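PDB 3JRV: protein K7 from Vaccinia virus WR, which acts as a Bcl-2-like virulence factor that binds the host RNA helicase DDX3 to block IRF3 activation, and binds TRAF6 and IRAK2 to prevent NF-kappa-B activation. Local coordinates for residues Y86-F89 with T90-H93; I108-H111 with W112-K116. All coordinates share one frame; numbering follows the deposited sequence.

In the fold
The two contacts bracket one helix of an all-helical Bcl-2-like fold. Contact 1 is a tight turn, Asn88-Lys91, within the 86-93 part of the loop that leads into helix 95-114; contact 2 lies at the far end of that helix, where residues 108-116 finish it. Their centres are 22 Å apart and their nearest atoms about 7 Å, so they do not touch. Both nevertheless reach the bound DDX3 peptide: Phe89 of contact 1 and Thr109 of contact 2 each pack on an aromatic side chain of the ligand, so the turn and the last part of the helix both contribute to the peptide site. Phe89 also lies on Thr101 and Cys105, joining turn to helix.

Contact 1. Residues Y86-F89 with T90-H93; sequences YINF and TKVH
Asn88 and Thr90 meet through one oxygen that takes two hydrogen bonds. Asn88 holds its CG anti to the backbone N (chi1 -175°), which brings OD1 3.0 Å from Thr90 N and 2.6 Å from Thr90 OG1. Both donors arrive from the same face of the amide plane, the hydroxyl well above it and the N-H tilted less steeply, so Thr90 alone supplies both donors, which should restrict the rotation of the amide.

Backbone bonds carry the chain round beneath this grip. Lys91 N donates to Asn88 O at 3.0 Å, nearly straight at 164°, and a weak bond of 3.4 Å from Val92 N to Phe89 O follows one residue later. His93 reaches back along the chain, its NE2 making a weak 2.8 Å bond to Thr90 O.

Van der Waals contacts are fewer. Lys91 CG, set beside its backbone N by chi1 of -49°, lies 3.7 Å from Asn88 CG, and Val92 CG2 sits 3.8 Å from Asn88 O. The Phe89 side chain leaves the turn and its ring packs on Thr101 and Cys105 of helix 95-114, on Leu131 and on an aromatic side chain of the bound DDX3 peptide; Val92 O receives a hydrogen bond from Asn136 ND2.

Asn88 OD1 with Thr90 N forms an Asx turn, and it overlaps a type I beta turn across Asn88-Lys91 that opens a short 3-10 segment.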
ATOM      1  N   TYR A  86      -1.365 -14.521   4.924  1.00 39.10           N
ATOM      2  CA  TYR A  86      -0.268 -14.666   5.888  1.00 36.84           C
ATOM      3  C   TYR A  86      -0.393 -13.647   7.031  1.00 34.60           C
ATOM      4  O   TYR A  86      -0.216 -13.992   8.210  1.00 34.62           O
ATOM      5  N   ILE A  87      -0.666 -12.391   6.675  1.00 31.51           N
ATOM      6  CA  ILE A  87      -0.797 -11.310   7.656  1.00 29.20           C
ATOM      7  C   ILE A  87      -2.265 -11.060   7.984  1.00 28.35           C
ATOM      8  O   ILE A  87      -3.104 -10.846   7.091  1.00 29.74           O
ATOM      9  CB  ILE A  87      -0.175  -9.988   7.133  1.00 29.33           C
ATOM     10  N   ASN A  88      -2.585 -11.150   9.268  1.00 25.69           N
ATOM     11  CA  ASN A  88      -3.935 -10.882   9.723  1.00 23.00           C
ATOM     12  C   ASN A  88      -3.977  -9.381  10.043  1.00 19.80           C
ATOM     13  O   ASN A  88      -3.302  -8.933  10.971  1.00 21.33           O
ATOM     14  CB  ASN A  88      -4.210 -11.702  10.995  1.00 22.05           C
ATOM     15  CG  ASN A  88      -5.645 -11.584  11.476  1.00 25.75           C
ATOM     16  OD1 ASN A  88      -6.261 -10.527  11.373  1.00 26.18           O
ATOM     17  ND2 ASN A  88      -6.173 -12.663  12.060  1.00 27.32           N
ATOM     18  N   PHE A  89      -4.683  -8.587   9.238  1.00 16.83           N
ATOM     19  CA  PHE A  89      -4.653  -7.147   9.482  1.00 15.71           C
ATOM     20  C   PHE A  89      -5.132  -6.749  10.877  1.00 17.46           C
ATOM     21  O   PHE A  89      -4.683  -5.706  11.389  1.00 19.23           O
ATOM     22  CB  PHE A  89      -5.470  -6.362   8.455  1.00 14.04           C
ATOM     23  CG  PHE A  89      -4.959  -6.447   7.039  1.00 13.31           C
ATOM     24  CD1 PHE A  89      -3.650  -6.751   6.744  1.00 16.84           C
ATOM     25  CD2 PHE A  89      -5.813  -6.095   6.002  1.00 14.04           C
ATOM     26  CE1 PHE A  89      -3.175  -6.672   5.436  1.00 18.17           C
ATOM     27  CE2 PHE A  89      -5.370  -6.091   4.691  1.00 15.38           C
ATOM     28  CZ  PHE A  89      -4.053  -6.370   4.414  1.00 16.88           C
ATOM     29  N   THR A  90      -5.958  -7.588  11.512  1.00 19.08           N
ATOM     30  CA  THR A  90      -6.511  -7.228  12.828  1.00 21.06           C
ATOM     31  C   THR A  90      -5.482  -7.389  13.938  1.00 20.70           C
ATOM     32  O   THR A  90      -5.739  -6.969  15.063  1.00 25.08           O
ATOM     33  CB  THR A  90      -7.743  -8.070  13.265  1.00 22.46           C
ATOM     34  OG1 THR A  90      -7.341  -9.441  13.447  1.00 25.14           O
ATOM     35  CG2 THR A  90      -8.891  -7.972  12.252  1.00 24.00           C
ATOM     36  N   LYS A  91      -4.316  -7.943  13.625  1.00 18.71           N
ATOM     37  CA  LYS A  91      -3.276  -8.170  14.630  1.00 19.87           C
ATOM     38  C   LYS A  91      -2.100  -7.198  14.515  1.00 17.23           C
ATOM     39  O   LYS A  91      -1.050  -7.368  15.164  1.00 19.93           O
ATOM     40  CB  LYS A  91      -2.803  -9.636  14.602  1.00 20.05           C
ATOM     41  CG  LYS A  91      -3.969 -10.613  14.631  1.00 26.41           C
ATOM     42  CD  LYS A  91      -4.605 -10.710  16.020  1.00 36.07           C
ATOM     43  CE  LYS A  91      -5.757 -11.735  16.118  1.00 36.77           C
ATOM     44  NZ  LYS A  91      -5.409 -13.109  15.658  1.00 38.03           N
ATOM     45  N   VAL A  92      -2.286  -6.156  13.704  1.00 13.42           N
ATOM     46  CA  VAL A  92      -1.202  -5.206  13.429  1.00 12.07           C
ATOM     47  C   VAL A  92      -1.409  -3.968  14.298  1.00 14.24           C
ATOM     48  O   VAL A  92      -2.370  -3.209  14.115  1.00 15.94           O
ATOM     49  CB  VAL A  92      -1.186  -4.788  11.917  1.00 11.52           C
ATOM     50  CG1 VAL A  92      -0.150  -3.695  11.702  1.00 15.35           C
ATOM     51  CG2 VAL A  92      -0.814  -5.996  11.049  1.00 13.47           C
ATOM     52  N   HIS A  93      -0.539  -3.818  15.292  1.00 14.35           N
ATOM     53  CA  HIS A  93      -0.763  -2.826  16.341  1.00 16.12           C
ATOM     54  C   HIS A  93       0.445  -1.990  16.754  1.00 13.70           C
ATOM     55  O   HIS A  93       0.472  -1.457  17.872  1.00 13.61           O
ATOM     56  CB  HIS A  93      -1.363  -3.517  17.567  1.00 18.61           C
ATOM     57  CG  HIS A  93      -2.704  -4.125  17.302  1.00 24.18           C
ATOM     58  ND1 HIS A  93      -3.786  -3.386  16.858  1.00 27.04           N
ATOM     59  CD2 HIS A  93      -3.140  -5.400  17.427  1.00 31.37           C
ATOM     60  CE1 HIS A  93      -4.809  -4.199  16.652  1.00 33.84           C
ATOM     61  NE2 HIS A  93      -4.444  -5.423  16.995  1.00 31.03           N
TER
HETATM   62  O   HOH W   1      -5.013  -3.798  13.158  1.00 27.20           O

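Contact 2. Residues I108-H111 with W112-K116; sequences ITEH and WGYKK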
ATOM      1  N   ILE A 108       3.115  -6.997  -2.979  1.00  8.61           N
ATOM      2  CA  ILE A 108       2.207  -7.982  -3.567  1.00  8.62           C
ATOM      3  C   ILE A 108       1.574  -7.378  -4.840  1.00  9.66           C
ATOM      4  O   ILE A 108       1.560  -8.023  -5.883  1.00  9.40           O
ATOM      5  CB  ILE A 108       1.097  -8.373  -2.603  1.00  9.73           C
ATOM      6  CG1 ILE A 108       1.697  -9.213  -1.458  1.00 10.18           C
ATOM      7  CG2 ILE A 108      -0.027  -9.134  -3.325  1.00 11.25           C
ATOM      8  CD1 ILE A 108       0.777  -9.287  -0.265  1.00 12.56           C
ATOM      9  N   THR A 109       1.006  -6.172  -4.749  1.00  8.92           N
ATOM     10  CA  THR A 109       0.332  -5.639  -5.939  1.00  8.52           C
ATOM     11  C   THR A 109       1.331  -5.277  -7.053  1.00  9.17           C
ATOM     12  O   THR A 109       1.008  -5.412  -8.243  1.00  9.42           O
ATOM     13  CB  THR A 109      -0.591  -4.462  -5.617  1.00  7.99           C
ATOM     14  OG1 THR A 109       0.201  -3.336  -5.209  1.00  8.91           O
ATOM     15  CG2 THR A 109      -1.572  -4.885  -4.521  1.00  8.55           C
ATOM     16  N   GLU A 110       2.549  -4.864  -6.713  1.00  8.58           N
ATOM     17  CA  GLU A 110       3.615  -4.673  -7.707  1.00  8.58           C
ATOM     18  C   GLU A 110       3.954  -6.017  -8.371  1.00  9.29           C
ATOM     19  O   GLU A 110       4.075  -6.102  -9.604  1.00  9.66           O
ATOM     20  CB  GLU A 110       4.873  -4.154  -7.020  1.00  9.53           C
ATOM     21  CG  GLU A 110       6.048  -4.114  -7.951  1.00 11.28           C
ATOM     22  CD  GLU A 110       7.253  -3.508  -7.303  1.00 17.54           C
ATOM     23  OE1 GLU A 110       7.891  -4.204  -6.493  1.00 22.12           O
ATOM     24  OE2 GLU A 110       7.555  -2.339  -7.622  1.00 22.73           O
ATOM     25  N   HIS A 111       4.061  -7.065  -7.550  1.00  9.52           N
ATOM     26  CA  HIS A 111       4.452  -8.383  -8.061  1.00 10.66           C
ATOM     27  C   HIS A 111       3.388  -8.842  -9.070  1.00 11.47           C
ATOM     28  O   HIS A 111       3.721  -9.363 -10.157  1.00 11.40           O
ATOM     29  CB  HIS A 111       4.580  -9.395  -6.903  1.00 11.72           C
ATOM     30  CG  HIS A 111       4.890 -10.784  -7.368  1.00 16.27           C
ATOM     31  ND1 HIS A 111       6.138 -11.127  -7.840  1.00 20.86           N
ATOM     32  CD2 HIS A 111       4.113 -11.881  -7.520  1.00 19.87           C
ATOM     33  CE1 HIS A 111       6.119 -12.379  -8.268  1.00 24.54           C
ATOM     34  NE2 HIS A 111       4.902 -12.863  -8.085  1.00 21.51           N
ATOM     35  N   TRP A 112       2.117  -8.683  -8.694  1.00 10.52           N
ATOM     36  CA  TRP A 112       1.005  -9.020  -9.585  1.00  9.40           C
ATOM     37  C   TRP A 112       1.211  -8.261 -10.907  1.00 10.35           C
ATOM     38  O   TRP A 112       1.133  -8.844 -11.997  1.00 11.82           O
ATOM     39  CB  TRP A 112      -0.351  -8.695  -8.953  1.00 10.42           C
ATOM     40  CG  TRP A 112      -0.739  -9.650  -7.922  1.00  9.52           C
ATOM     41  CD1 TRP A 112      -0.352 -10.975  -7.857  1.00 17.26           C
ATOM     42  CD2 TRP A 112      -1.686  -9.461  -6.855  1.00 11.66           C
ATOM     43  NE1 TRP A 112      -0.989 -11.598  -6.814  1.00 18.54           N
ATOM     44  CE2 TRP A 112      -1.781 -10.691  -6.160  1.00 14.11           C
ATOM     45  CE3 TRP A 112      -2.444  -8.376  -6.416  1.00 13.24           C
ATOM     46  CZ2 TRP A 112      -2.596 -10.855  -5.036  1.00 15.56           C
ATOM     47  CZ3 TRP A 112      -3.258  -8.535  -5.285  1.00 15.31           C
ATOM     48  CH2 TRP A 112      -3.332  -9.777  -4.625  1.00 15.12           C
ATOM     49  N   GLY A 113       1.541  -6.971 -10.848  1.00  9.87           N
ATOM     50  CA  GLY A 113       1.717  -6.232 -12.102  1.00 11.76           C
ATOM     51  C   GLY A 113       2.851  -6.802 -12.959  1.00 13.23           C
ATOM     52  O   GLY A 113       2.750  -6.838 -14.208  1.00 14.35           O
ATOM     53  N   TYR A 114       3.952  -7.219 -12.322  1.00 12.68           N
ATOM     54  CA  TYR A 114       5.063  -7.829 -13.064  1.00 12.70           C
ATOM     55  C   TYR A 114       4.584  -9.089 -13.775  1.00 13.86           C
ATOM     56  O   TYR A 114       5.159  -9.437 -14.803  1.00 16.59           O
ATOM     57  CB  TYR A 114       6.253  -8.201 -12.159  1.00 13.33           C
ATOM     58  CG  TYR A 114       7.251  -7.073 -11.937  1.00 13.91           C
ATOM     59  CD1 TYR A 114       6.897  -5.895 -11.277  1.00 14.50           C
ATOM     60  CD2 TYR A 114       8.546  -7.158 -12.460  1.00 17.87           C
ATOM     61  CE1 TYR A 114       7.846  -4.904 -11.033  1.00 18.49           C
ATOM     62  CE2 TYR A 114       9.468  -6.121 -12.313  1.00 19.35           C
ATOM     63  CZ  TYR A 114       9.109  -4.989 -11.598  1.00 19.69           C
ATOM     64  OH  TYR A 114      10.078  -4.017 -11.354  1.00 19.95           O
ATOM     65  N   LYS A 115       3.598  -9.784 -13.194  1.00 13.24           N
ATOM     66  CA  LYS A 115       3.070 -11.056 -13.726  1.00 13.89           C
ATOM     67  C   LYS A 115       1.836 -10.859 -14.613  1.00 15.29           C
ATOM     68  O   LYS A 115       1.117 -11.830 -14.915  1.00 17.59           O
ATOM     69  CB  LYS A 115       2.693 -12.000 -12.567  1.00 15.76           C
ATOM     70  CG  LYS A 115       3.879 -12.464 -11.742  1.00 20.20           C
ATOM     71  CD  LYS A 115       5.027 -13.034 -12.573  1.00 28.82           C
ATOM     72  CE  LYS A 115       6.216 -13.346 -11.683  1.00 34.23           C
ATOM     73  NZ  LYS A 115       6.994 -14.519 -12.190  1.00 39.80           N
ATOM     74  N   LYS A 116       1.565  -9.611 -14.988  1.00 13.35           N
ATOM     75  CA  LYS A 116       0.369  -9.266 -15.788  1.00 15.21           C
ATOM     76  C   LYS A 116      -0.958  -9.639 -15.091  1.00 16.50           C
ATOM     77  O   LYS A 116      -1.975 -10.015 -15.741  1.00 18.92           O
ATOM     78  CB  LYS A 116       0.451  -9.860 -17.216  1.00 16.94           C
ATOM     79  CG  LYS A 116       1.528  -9.209 -18.082  1.00 19.12           C
ATOM     80  CD  LYS A 116       1.578  -9.812 -19.493  1.00 23.94           C
ATOM     81  CE  LYS A 116       2.882  -9.444 -20.200  1.00 32.90           C
ATOM     82  NZ  LYS A 116       2.884  -7.982 -20.526  1.00 35.00           N
TER
HETATM   83  O   HOH W   2       9.604  -1.956  -9.965  1.00 33.23           O
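Ile108 and Trp112 are brought together by complementary first torsions: the CG2 branch of Ile108 stands anti to its backbone N, while the indole of Trp112 takes its CG beside the backbone N (chi1 -75°) and swings back along the helix. The methyl thereby comes over the six-membered ring, CG2 3.5 Å from the Trp112 ring centroid and only 10° off the normal, a CH-pi contact toward the rim of the indole. Thr109 CG2 adds a looser touch near the CE3 and CZ3 atoms of the same ring.

His111 and Lys115 make a second, slacker pairing three residues further along the helix. With His111 CG anti to the backbone N (chi1 176°), the imidazole presents a face to the lysine, whose CG lies 4.2 Å from the His111 ring centroid. Lys115 NZ, 4.9 Å from His111 NE2 and not in contact with it, may disfavour a positive charge on the imidazole.

Glu110 and Tyr114 run side by side. Glu110 CG packs 3.7 Å from Tyr114 CE1, and Glu110 O lies at the ring edge, 3.3 Å from Tyr114 CD1. One water spans their ends, 3.1 Å from Glu110 OE2 and 2.5 Å from Tyr114 OH, while OE2 also forms a salt bridge with Arg37.

Regular i to i+4 backbone bonds underlie all three pairs, among them Trp112 N to Ile108 O at 2.9 Å. The helix then stops in a Schellman motif, Lys116 having positive phi and Ile117 N reaching back to Trp112 O.

Ile108 and Trp112 lean on Met80 of helix 70-80, Arg121 forms a cation-pi pair with the indole, and Thr109, Glu110 and Tyr114 engage helix 26-42, so this helix end is wedged between two others.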